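Local coordinates for protein homoserine kinase (Listeria monocytogenes, PDB 3HUL) that probably phosphorylates L-homoserine with ATP to give O-phospho-L-homoserine, the fourth step on the way from L-aspartate to L-threonine, at residues A[4-9]-A[26-31]; A[9-14]-A[243-248]; A[21-26]-A[279-284]; A[84-89]-A[159-164]. All coordinates share one frame; numbering follows the deposited sequence.

In the fold
Contacts 1 and 2 share strand 3-12, and contact 3 uses its sheet neighbour 21-25. Contact 1 pairs strand 3-12 with strand 27-36 in the mixed sheet; contacts 2, 3 and 4 all reach the four-stranded antiparallel sheet. Along the chain the segments of contacts 1, 2 and 3 alternate, while both segments of contact 4 fall between those of contacts 2 and 3. Contacts 2 and 3 thus bring together residues more than 200 positions apart, contact 4 residues 70 apart. Centres of contacts 2 and 4 lie about 9 Å apart, those of contacts 1 and 2 about 18 Å. The predicted ATP-binding loop of contact 4 sits where the two sheets meet, with Leu86 touching residues of contacts 1, 2 and 3.

Contact 1: A[4-9]-A[26-31]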
loop_
_atom_site.group_PDB
_atom_site.type_symbol
_atom_site.label_atom_id
_atom_site.label_comp_id
_atom_site.label_asym_id
_atom_site.label_seq_id
_atom_site.Cartn_x
_atom_site.Cartn_y
_atom_site.Cartn_z
ATOM N N ARG A 4 20.140 -10.333 -26.347
ATOM C CA ARG A 4 20.294 -11.043 -25.081
ATOM C C ARG A 4 18.951 -11.199 -24.376
ATOM O O ARG A 4 18.082 -10.332 -24.455
ATOM C CB ARG A 4 21.256 -10.307 -24.136
ATOM C CG ARG A 4 22.469 -9.656 -24.800
ATOM C CD ARG A 4 23.532 -10.683 -25.174
ATOM N NE ARG A 4 24.631 -10.722 -24.208
ATOM C CZ ARG A 4 25.842 -10.205 -24.426
ATOM N NH1 ARG A 4 26.781 -10.284 -23.493
ATOM N NH2 ARG A 4 26.123 -9.607 -25.575
ATOM N N ILE A 5 18.803 -12.308 -23.664
ATOM C CA ILE A 5 17.604 -12.585 -22.891
ATOM C C ILE A 5 18.116 -12.972 -21.534
ATOM O O ILE A 5 18.962 -13.838 -21.431
ATOM C CB ILE A 5 16.797 -13.764 -23.475
ATOM C CG1 ILE A 5 16.321 -13.452 -24.890
ATOM C CG2 ILE A 5 15.620 -14.151 -22.548
ATOM C CD1 ILE A 5 15.679 -14.619 -25.552
ATOM N N ARG A 6 17.614 -12.303 -20.498
ATOM C CA ARG A 6 17.980 -12.609 -19.116
ATOM C C ARG A 6 16.717 -12.873 -18.300
ATOM O O ARG A 6 15.741 -12.147 -18.431
ATOM C CB ARG A 6 18.749 -11.451 -18.499
ATOM C CG ARG A 6 19.428 -11.827 -17.200
ATOM C CD ARG A 6 19.421 -10.698 -16.196
ATOM N NE ARG A 6 20.284 -9.608 -16.625
ATOM C CZ ARG A 6 21.616 -9.653 -16.616
ATOM N NH1 ARG A 6 22.252 -10.740 -16.183
ATOM N NH2 ARG A 6 22.315 -8.607 -17.051
ATOM N N VAL A 7 16.737 -13.933 -17.484
ATOM C CA VAL A 7 15.575 -14.351 -16.687
ATOM C C VAL A 7 16.068 -14.702 -15.303
ATOM O O VAL A 7 17.045 -15.445 -15.183
ATOM C CB VAL A 7 14.875 -15.606 -17.272
ATOM C CG1 VAL A 7 13.618 -15.944 -16.470
ATOM C CG2 VAL A 7 14.543 -15.422 -18.788
ATOM N N PRO A 8 15.396 -14.173 -14.248
ATOM C CA PRO A 8 15.843 -14.431 -12.894
ATOM C C PRO A 8 15.339 -15.744 -12.251
ATOM O O PRO A 8 14.298 -16.295 -12.645
ATOM C CB PRO A 8 15.297 -13.229 -12.118
ATOM C CG PRO A 8 14.034 -12.875 -12.799
ATOM C CD PRO A 8 14.250 -13.240 -14.278
ATOM N N ALA A 9 16.108 -16.219 -11.267
ATOM C CA ALA A 9 15.714 -17.269 -10.365
ATOM C C ALA A 9 14.525 -16.807 -9.530
ATOM O O ALA A 9 14.300 -15.601 -9.366
ATOM C CB ALA A 9 16.871 -17.609 -9.459
ATOM N N THR A 26 18.233 -12.622 -7.294
ATOM C CA THR A 26 19.372 -12.162 -8.095
ATOM C C THR A 26 20.309 -13.316 -8.518
ATOM O O THR A 26 21.487 -13.319 -8.177
ATOM C CB THR A 26 20.174 -11.049 -7.347
ATOM O OG1 THR A 26 20.443 -11.487 -6.024
ATOM C CG2 THR A 26 19.374 -9.709 -7.273
ATOM N N LEU A 27 19.763 -14.318 -9.208
ATOM C CA LEU A 27 20.571 -15.296 -9.943
ATOM C C LEU A 27 19.905 -15.357 -11.299
ATOM O O LEU A 27 18.692 -15.139 -11.382
ATOM C CB LEU A 27 20.564 -16.669 -9.283
ATOM C CG LEU A 27 21.314 -16.869 -7.969
ATOM C CD1 LEU A 27 20.965 -18.261 -7.420
ATOM C CD2 LEU A 27 22.864 -16.688 -8.106
ATOM N N TYR A 28 20.685 -15.607 -12.342
ATOM C CA TYR A 28 20.204 -15.411 -13.717
ATOM C C TYR A 28 20.503 -16.526 -14.687
ATOM O O TYR A 28 21.522 -17.197 -14.590
ATOM C CB TYR A 28 20.697 -14.086 -14.310
ATOM C CG TYR A 28 20.459 -12.922 -13.385
ATOM C CD1 TYR A 28 19.188 -12.347 -13.271
ATOM C CD2 TYR A 28 21.490 -12.426 -12.593
ATOM C CE1 TYR A 28 18.963 -11.301 -12.421
ATOM C CE2 TYR A 28 21.277 -11.382 -11.732
ATOM C CZ TYR A 28 20.005 -10.822 -11.652
ATOM O OH TYR A 28 19.779 -9.783 -10.797
ATOM N N LEU A 29 19.556 -16.714 -15.591
ATOM C CA LEU A 29 19.725 -17.477 -16.795
ATOM C C LEU A 29 19.853 -16.407 -17.845
ATOM O O LEU A 29 18.951 -15.565 -17.995
ATOM C CB LEU A 29 18.516 -18.392 -17.029
ATOM C CG LEU A 29 18.272 -19.183 -18.333
ATOM C CD1 LEU A 29 19.470 -19.283 -19.230
ATOM C CD2 LEU A 29 17.724 -20.571 -18.040
ATOM N N THR A 30 21.009 -16.401 -18.512
ATOM C CA THR A 30 21.310 -15.458 -19.582
ATOM C C THR A 30 21.543 -16.158 -20.937
ATOM O O THR A 30 22.454 -16.988 -21.076
ATOM C CB THR A 30 22.547 -14.582 -19.253
ATOM O OG1 THR A 30 22.377 -13.963 -17.966
ATOM C CG2 THR A 30 22.718 -13.491 -20.314
ATOM N N LEU A 31 20.730 -15.795 -21.922
ATOM C CA LEU A 31 20.914 -16.259 -23.296
ATOM C C LEU A 31 21.469 -15.168 -24.190
ATOM O O LEU A 31 20.997 -14.026 -24.155
ATOM C CB LEU A 31 19.592 -16.730 -23.902
ATOM C CG LEU A 31 18.965 -17.989 -23.336
ATOM C CD1 LEU A 31 17.548 -18.124 -23.886
ATOM C CD2 LEU A 31 19.799 -19.216 -23.651
#
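Ile5 to Ala9 run antiparallel to Leu27 to Leu31, the short strand axes 4.5 Å apart and their directions 153° from each other, with Ile5-Leu31 and Val7-Leu29 as hydrogen-bonded pairs. Within the second pair both links, Val7 N to Leu29 O and Leu29 N to Val7 O, measure 2.8 Å, and Ala9 N continues the ladder to Leu27 O.

On one face Arg6 lies across Tyr28. Arg6 CD comes within 3.4 Å of Tyr28 CD1, and bends at chi2 and chi3 carry the guanidinium over the ring: Arg6 CZ is 4.9 Å from the ring centroid and 13° off its normal. This is a cation-pi contact, although the two planes are inclined by 65° rather than stacked flat. Thr30 runs alongside Arg6, and Tyr28 OH reaches beyond the pair to a hydrogen bond with Glu282.

The other face is apolar. Ile5 CB sits 4.1 Å from Leu31 CB, while Val7 packs on Ala91 and Val94 and Leu31 on Ala95, all from helix 88-103. The arrangement is consistent with the ribosomal-protein-S5-like N-terminal domain of GHMP kinases, here with helix 88-103 covering this face of the sheet.

Contact 2: A[9-14]-A[243-248]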
loop_
_atom_site.group_PDB
_atom_site.type_symbol
_atom_site.label_atom_id
_atom_site.label_comp_id
_atom_site.label_asym_id
_atom_site.label_seq_id
_atom_site.Cartn_x
_atom_site.Cartn_y
_atom_site.Cartn_z
ATOM N N ALA A 9 16.108 -16.219 -11.267
ATOM C CA ALA A 9 15.714 -17.269 -10.365
ATOM C C ALA A 9 14.525 -16.807 -9.530
ATOM O O ALA A 9 14.300 -15.601 -9.366
ATOM C CB ALA A 9 16.871 -17.609 -9.459
ATOM N N THR A 10 13.774 -17.766 -9.005
ATOM C CA THR A 10 12.581 -17.498 -8.198
ATOM C C THR A 10 12.450 -18.557 -7.135
ATOM O O THR A 10 12.822 -19.721 -7.343
ATOM C CB THR A 10 11.269 -17.563 -9.049
ATOM O OG1 THR A 10 11.273 -18.781 -9.793
ATOM C CG2 THR A 10 11.154 -16.393 -10.015
ATOM N N THR A 11 11.912 -18.164 -5.987
ATOM C CA THR A 11 11.580 -19.118 -4.937
ATOM C C THR A 11 10.084 -19.083 -4.761
ATOM O O THR A 11 9.504 -18.020 -4.533
ATOM C CB THR A 11 12.287 -18.821 -3.590
ATOM O OG1 THR A 11 11.875 -19.794 -2.628
ATOM C CG2 THR A 11 11.960 -17.430 -3.042
ATOM N N ALA A 12 9.465 -20.248 -4.891
ATOM C CA ALA A 12 8.023 -20.346 -4.911
ATOM C C ALA A 12 7.538 -21.029 -3.636
ATOM O O ALA A 12 8.349 -21.479 -2.830
ATOM C CB ALA A 12 7.582 -21.117 -6.146
ATOM N N ASN A 13 6.219 -21.086 -3.457
ATOM C CA ASN A 13 5.627 -21.813 -2.345
ATOM C C ASN A 13 6.071 -21.140 -1.045
ATOM O O ASN A 13 6.406 -21.810 -0.067
ATOM C CB ASN A 13 6.036 -23.311 -2.417
ATOM C CG ASN A 13 5.324 -24.183 -1.376
ATOM O OD1 ASN A 13 5.857 -25.214 -0.932
ATOM N ND2 ASN A 13 4.125 -23.777 -0.981
ATOM N N LEU A 14 6.093 -19.806 -1.074
ATOM C CA LEU A 14 6.449 -18.981 0.078
ATOM C C LEU A 14 5.454 -19.201 1.204
ATOM O O LEU A 14 4.276 -18.858 1.073
ATOM C CB LEU A 14 6.454 -17.490 -0.286
ATOM C CG LEU A 14 7.726 -16.691 -0.620
ATOM C CD1 LEU A 14 7.419 -15.199 -0.402
ATOM C CD2 LEU A 14 8.937 -17.090 0.225
ATOM N N CYS A 243 13.417 -21.208 5.531
ATOM C CA CYS A 243 12.463 -22.093 4.879
ATOM C C CYS A 243 13.117 -22.830 3.747
ATOM O O CYS A 243 14.052 -22.317 3.104
ATOM C CB CYS A 243 11.331 -21.267 4.257
ATOM S SG CYS A 243 10.602 -20.148 5.410
ATOM N N LEU A 244 12.600 -24.013 3.454
ATOM C CA LEU A 244 12.832 -24.576 2.129
ATOM C C LEU A 244 12.390 -23.594 1.038
ATOM O O LEU A 244 11.367 -22.901 1.176
ATOM C CB LEU A 244 12.139 -25.921 1.965
ATOM C CG LEU A 244 12.742 -27.029 2.818
ATOM C CD1 LEU A 244 11.796 -28.246 2.777
ATOM C CD2 LEU A 244 14.147 -27.388 2.334
ATOM N N SER A 245 13.209 -23.508 -0.007
ATOM C CA SER A 245 12.860 -22.808 -1.232
ATOM C C SER A 245 12.059 -23.762 -2.131
ATOM O O SER A 245 12.580 -24.790 -2.568
ATOM C CB SER A 245 14.137 -22.366 -1.932
ATOM O OG SER A 245 13.844 -21.540 -3.033
ATOM N N GLY A 246 10.786 -23.441 -2.376
ATOM C CA GLY A 246 9.918 -24.278 -3.202
ATOM C C GLY A 246 9.878 -25.689 -2.659
ATOM O O GLY A 246 9.561 -25.893 -1.502
ATOM N N ALA A 247 10.234 -26.670 -3.476
ATOM C CA ALA A 247 10.217 -28.058 -3.019
ATOM C C ALA A 247 11.583 -28.467 -2.444
ATOM O O ALA A 247 11.791 -29.633 -2.069
ATOM C CB ALA A 247 9.794 -29.003 -4.174
ATOM N N GLY A 248 12.506 -27.505 -2.365
ATOM C CA GLY A 248 13.853 -27.805 -1.904
ATOM C C GLY A 248 14.735 -28.207 -3.080
ATOM O O GLY A 248 14.314 -28.104 -4.237
#
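Thr11 and Ser245 make the tight part of this contact, hydroxyl to hydroxyl. Thr11 OG1 donates to Ser245 OG over 2.7 Å; with Thr11 OG1 (chi1 179°) and Ser245 OG each anti to their own backbone nitrogen, the two oxygens face each other. The same approach brings Thr11 CB to 3.2 Å from Ser245 OG. That serine oxygen accepts the hydrogen bond from Thr11 while bonding to Gly85 O, so it links strand 3-12 with the nucleotide-binding loop. Both residues are buried, and both touch Leu252 of strand 251-255.

One step further along, the fit slackens. Gly246 N reaches Ala12 O at 3.2 Å, but its N-H...O angle of 123° marks the bond as weak. Asn13 has its CB directed at the turn, yet Asn13 CB comes only to 4.1 Å from Gly246 CA, and the nearest approach of the side chain, Asn13 OD1 to Gly246 O, is 3.8 Å. Beyond this point Ala247 is exposed and takes no part in the contact.

The second segment holds its own shape through a type II' turn, closed by Gly248 N to Ser245 O at 2.7 Å, with Gly246 at positive phi. Its sequence, Ser-Gly-Ala-Gly, and its position beside the predicted ATP-binding loop are consistent with the glycine-rich third conserved motif of GHMP kinases.

Contact 3: A[21-26]-A[279-284]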
loop_
_atom_site.group_PDB
_atom_site.type_symbol
_atom_site.label_atom_id
_atom_site.label_comp_id
_atom_site.label_asym_id
_atom_site.label_seq_id
_atom_site.Cartn_x
_atom_site.Cartn_y
_atom_site.Cartn_z
ATOM N N CYS A 21 2.391 -17.953 -3.983
ATOM C CA CYS A 21 3.330 -16.871 -3.727
ATOM C C CYS A 21 4.756 -17.242 -4.152
ATOM O O CYS A 21 5.247 -18.355 -3.881
ATOM C CB CYS A 21 3.307 -16.485 -2.234
ATOM S SG CYS A 21 1.666 -15.953 -1.634
ATOM N N GLY A 22 5.425 -16.290 -4.784
ATOM C CA GLY A 22 6.789 -16.499 -5.210
ATOM C C GLY A 22 7.490 -15.186 -5.416
ATOM O O GLY A 22 6.845 -14.134 -5.525
ATOM N N LEU A 23 8.808 -15.260 -5.540
ATOM C CA LEU A 23 9.674 -14.102 -5.370
ATOM C C LEU A 23 10.888 -14.287 -6.267
ATOM O O LEU A 23 11.520 -15.353 -6.222
ATOM C CB LEU A 23 10.082 -13.981 -3.876
ATOM C CG LEU A 23 11.005 -12.863 -3.351
ATOM C CD1 LEU A 23 10.365 -11.479 -3.531
ATOM C CD2 LEU A 23 11.281 -13.081 -1.881
ATOM N N ALA A 24 11.183 -13.280 -7.092
ATOM C CA ALA A 24 12.326 -13.315 -8.000
ATOM C C ALA A 24 13.587 -12.977 -7.229
ATOM O O ALA A 24 13.547 -12.162 -6.317
ATOM C CB ALA A 24 12.138 -12.345 -9.210
ATOM N N LEU A 25 14.695 -13.600 -7.618
ATOM C CA LEU A 25 15.978 -13.495 -6.903
ATOM C C LEU A 25 17.143 -13.162 -7.848
ATOM O O LEU A 25 17.045 -13.391 -9.051
ATOM C CB LEU A 25 16.275 -14.810 -6.175
ATOM C CG LEU A 25 15.270 -15.260 -5.122
ATOM C CD1 LEU A 25 15.746 -16.585 -4.536
ATOM C CD2 LEU A 25 15.167 -14.187 -4.043
ATOM N N THR A 26 18.233 -12.622 -7.294
ATOM C CA THR A 26 19.372 -12.162 -8.095
ATOM C C THR A 26 20.309 -13.316 -8.518
ATOM O O THR A 26 21.487 -13.319 -8.177
ATOM C CB THR A 26 20.174 -11.049 -7.347
ATOM O OG1 THR A 26 20.443 -11.487 -6.024
ATOM C CG2 THR A 26 19.374 -9.709 -7.273
ATOM N N LEU A 279 21.723 -13.506 -1.686
ATOM C CA LEU A 279 20.850 -13.107 -2.792
ATOM C C LEU A 279 20.021 -11.908 -2.391
ATOM O O LEU A 279 19.719 -11.748 -1.229
ATOM C CB LEU A 279 19.930 -14.264 -3.163
ATOM C CG LEU A 279 20.520 -15.671 -3.209
ATOM C CD1 LEU A 279 19.404 -16.657 -3.399
ATOM C CD2 LEU A 279 21.578 -15.834 -4.315
ATOM N N ASP A 280 19.642 -11.085 -3.368
ATOM C CA ASP A 280 18.678 -10.045 -3.150
ATOM C C ASP A 280 17.366 -10.352 -3.883
ATOM O O ASP A 280 17.326 -11.211 -4.775
ATOM C CB ASP A 280 19.244 -8.690 -3.595
ATOM C CG ASP A 280 20.346 -8.174 -2.658
ATOM O OD1 ASP A 280 20.108 -8.009 -1.447
ATOM O OD2 ASP A 280 21.457 -7.927 -3.140
ATOM N N VAL A 281 16.303 -9.633 -3.506
ATOM C CA VAL A 281 15.061 -9.584 -4.287
ATOM C C VAL A 281 15.386 -8.930 -5.618
ATOM O O VAL A 281 16.018 -7.883 -5.648
ATOM C CB VAL A 281 13.933 -8.800 -3.542
ATOM C CG1 VAL A 281 12.707 -8.589 -4.420
ATOM C CG2 VAL A 281 13.539 -9.519 -2.199
ATOM N N GLU A 282 14.987 -9.562 -6.719
ATOM C CA GLU A 282 15.169 -8.970 -8.043
ATOM C C GLU A 282 13.843 -8.323 -8.492
ATOM O O GLU A 282 12.819 -9.000 -8.648
ATOM C CB GLU A 282 15.699 -10.024 -9.051
ATOM C CG GLU A 282 15.705 -9.596 -10.527
ATOM C CD GLU A 282 16.468 -8.293 -10.771
ATOM O OE1 GLU A 282 17.710 -8.280 -10.622
ATOM O OE2 GLU A 282 15.829 -7.278 -11.123
ATOM N N GLY A 283 13.882 -7.010 -8.672
ATOM C CA GLY A 283 12.715 -6.219 -9.001
ATOM C C GLY A 283 12.238 -6.344 -10.431
ATOM O O GLY A 283 11.061 -6.127 -10.696
ATOM N N SER A 284 13.143 -6.695 -11.355
ATOM C CA SER A 284 12.799 -6.752 -12.780
ATOM C C SER A 284 12.548 -8.180 -13.207
ATOM O O SER A 284 13.298 -9.078 -12.852
ATOM C CB SER A 284 13.944 -6.206 -13.628
ATOM O OG SER A 284 14.404 -4.966 -13.118
#
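Thr26 meets Asp280 at the seam between the two sheets of the GHMP kinase fold, where the chain turns a corner at Thr26 and meets residues 279-282. The touching parts are directed 111° apart, and a single backbone bridge, Leu25 with Val281, joins them instead of a ladder.

Thr26 can be followed outward. Thr26 CB lies 3.8 Å from Asp280 O. At chi1 49°, Thr26 OG1 occupies the crowded position between backbone N and carbonyl carbon, and there it accepts a nearly straight bond from Asp280 N, 2.8 Å long at 169°. The methyl, Thr26 CG2, also lies on Asp280, 3.6 Å from its O and 3.8 Å from its CB. The backbone adds to the grip, since Thr26 N donates to Asp280 O at 3.0 Å. One threonine therefore engages both the N-H and the C=O of Asp280.

Glu282 N gives a further bond, 3.0 Å to Ala24 O, but arrives from well above that carbonyl plane. Two apolar pairs add to the contact. The Leu25 and Leu279 side chains meet at a slant, CD1 to CD1 3.8 Å, with Ala159 and Leu86 bordering the pair, whereas Leu23 and Val281 cross almost at right angles through Leu23 CD1 and Val281 CG1.

Glu282 leads its CB toward strand 21-25, against Leu25 O, then bends at chi2. Its carboxylate is held on both oxygens: OE1 has Tyr28 OH as partner, and Glu282 OE2 accepts Ser284 N at 2.8 Å on its anti lone pair.

Contact 4: A[84-89]-A[159-164]; sequences RGLGSS and AFIPKA. With SO4 (sulfate ion), chain C.
Arg84 starts from a near-eclipsed chi1 of -129° and folds back at chi2 (66°) and chi3 (50°), a double bend that lays its side chain against Ile161 to Ala164. The guanidinium is thereby presented edge-on to Pro162: Arg84 NH1 donates to Pro162 O at 2.9 Å, meeting an in-plane lone pair of the carbonyl while the oxygen stays near the guanidinium plane. Ala164 N covers one face, near the rim, at 3.5 Å from Arg84 NE. That NE has its own acceptor, Pro82 O, so the group is fixed from two directions and its rotation is limited. Lower on the chain, Arg84 CG packs 3.9 Å from Ile161 CG2. Leu86 adds the apolar half, crossing Ile161 nearly at a right angle with CD1 to CD1 at 3.9 Å.

Residues 84-89 belong to the predicted ATP-binding loop, the glycine- and serine-rich second motif of GHMP kinases, which wraps the phosphates in relatives. Here a sulfate, probably from the crystallisation liquor, occupies it at the start of helix 88-103, with Gly87 as N-cap. Three backbone amides hold it, each on a different oxygen: Gly85 N to O2 at 2.9 Å, Gly87 N to O1 at 2.9 Å and Ser88 N to O4 at 2.8 Å. The helix end would probably favour an anion at this spot. The arginine's guanidinium is turned to strand 156-161 and the loop after it, and does not touch the sulfate.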
loop_
_atom_site.group_PDB
_atom_site.type_symbol
_atom_site.label_atom_id
_atom_site.label_comp_id
_atom_site.label_asym_id
_atom_site.label_seq_id
_atom_site.Cartn_x
_atom_site.Cartn_y
_atom_site.Cartn_z
ATOM N N ARG A 84 17.376 -27.205 -7.975
ATOM C CA ARG A 84 17.760 -26.842 -6.608
ATOM C C ARG A 84 16.696 -26.051 -5.816
ATOM O O ARG A 84 16.955 -25.615 -4.701
ATOM C CB ARG A 84 19.130 -26.150 -6.591
ATOM C CG ARG A 84 20.116 -26.770 -5.560
ATOM C CD ARG A 84 20.495 -28.231 -5.967
ATOM N NE ARG A 84 20.923 -28.349 -7.371
ATOM C CZ ARG A 84 22.167 -28.092 -7.774
ATOM N NH1 ARG A 84 23.078 -27.680 -6.893
ATOM N NH2 ARG A 84 22.498 -28.198 -9.059
ATOM N N GLY A 85 15.496 -25.912 -6.378
ATOM C CA GLY A 85 14.381 -25.213 -5.708
ATOM C C GLY A 85 14.395 -23.699 -5.929
ATOM O O GLY A 85 13.656 -22.960 -5.263
ATOM N N LEU A 86 15.238 -23.248 -6.857
ATOM C CA LEU A 86 15.382 -21.829 -7.182
ATOM C C LEU A 86 14.867 -21.449 -8.581
ATOM O O LEU A 86 15.225 -20.409 -9.120
ATOM C CB LEU A 86 16.823 -21.361 -6.973
ATOM C CG LEU A 86 17.330 -21.401 -5.533
ATOM C CD1 LEU A 86 18.862 -21.285 -5.503
ATOM C CD2 LEU A 86 16.683 -20.285 -4.671
ATOM N N GLY A 87 13.990 -22.275 -9.145
ATOM C CA GLY A 87 13.290 -21.908 -10.345
ATOM C C GLY A 87 14.168 -21.909 -11.585
ATOM O O GLY A 87 14.016 -21.049 -12.458
ATOM N N SER A 88 15.077 -22.883 -11.653
ATOM C CA SER A 88 15.912 -23.115 -12.823
ATOM C C SER A 88 15.052 -23.564 -13.988
ATOM O O SER A 88 15.101 -23.009 -15.099
ATOM C CB SER A 88 16.940 -24.223 -12.518
ATOM O OG SER A 88 17.885 -24.313 -13.573
ATOM N N SER A 89 14.257 -24.591 -13.731
ATOM C CA SER A 89 13.345 -25.086 -14.734
ATOM C C SER A 89 12.436 -23.960 -15.248
ATOM O O SER A 89 12.219 -23.796 -16.467
ATOM C CB SER A 89 12.537 -26.230 -14.141
ATOM O OG SER A 89 11.403 -26.503 -14.949
ATOM N N ALA A 159 21.070 -18.131 0.976
ATOM C CA ALA A 159 20.702 -19.410 0.392
ATOM C C ALA A 159 21.741 -20.476 0.738
ATOM O O ALA A 159 22.937 -20.310 0.453
ATOM C CB ALA A 159 20.591 -19.269 -1.113
ATOM N N PHE A 160 21.283 -21.560 1.348
ATOM C CA PHE A 160 22.103 -22.759 1.448
ATOM C C PHE A 160 21.822 -23.596 0.222
ATOM O O PHE A 160 20.774 -24.245 0.132
ATOM C CB PHE A 160 21.723 -23.584 2.661
ATOM C CG PHE A 160 22.185 -23.024 3.959
ATOM C CD1 PHE A 160 23.322 -23.526 4.571
ATOM C CD2 PHE A 160 21.448 -22.022 4.608
ATOM C CE1 PHE A 160 23.736 -23.043 5.804
ATOM C CE2 PHE A 160 21.853 -21.529 5.832
ATOM C CZ PHE A 160 23.007 -22.034 6.433
ATOM N N ILE A 161 22.750 -23.588 -0.722
ATOM C CA ILE A 161 22.576 -24.339 -1.944
ATOM C C ILE A 161 23.406 -25.644 -1.901
ATOM O O ILE A 161 24.635 -25.600 -2.072
ATOM C CB ILE A 161 22.957 -23.470 -3.139
ATOM C CG1 ILE A 161 22.036 -22.243 -3.181
ATOM C CG2 ILE A 161 22.921 -24.290 -4.445
ATOM C CD1 ILE A 161 22.515 -21.181 -4.084
ATOM N N PRO A 162 22.740 -26.797 -1.644
ATOM C CA PRO A 162 23.469 -28.074 -1.679
ATOM C C PRO A 162 23.482 -28.635 -3.098
ATOM O O PRO A 162 23.004 -27.987 -4.041
ATOM C CB PRO A 162 22.628 -28.976 -0.777
ATOM C CG PRO A 162 21.198 -28.485 -1.012
ATOM C CD PRO A 162 21.288 -27.019 -1.489
ATOM N N LYS A 163 24.041 -29.828 -3.235
ATOM C CA LYS A 163 24.054 -30.581 -4.484
ATOM C C LYS A 163 22.633 -30.987 -4.831
ATOM O O LYS A 163 21.775 -31.051 -3.942
ATOM C CB LYS A 163 24.908 -31.853 -4.281
ATOM C CG LYS A 163 26.376 -31.550 -3.889
ATOM C CD LYS A 163 27.105 -30.963 -5.077
ATOM C CE LYS A 163 28.605 -30.878 -4.846
ATOM N NZ LYS A 163 29.223 -30.233 -6.033
ATOM N N ALA A 164 22.387 -31.279 -6.107
ATOM C CA ALA A 164 21.115 -31.866 -6.514
ATOM C C ALA A 164 20.787 -33.059 -5.615
ATOM O O ALA A 164 21.688 -33.748 -5.138
ATOM C CB ALA A 164 21.149 -32.284 -7.991
HETATM S S SO4 C . 13.789 -25.936 -9.687
HETATM O O1 SO4 C . 12.872 -24.983 -9.033
HETATM O O2 SO4 C . 14.066 -26.951 -8.683
HETATM O O3 SO4 C . 13.183 -26.571 -10.866
HETATM O O4 SO4 C . 14.997 -25.270 -10.112
#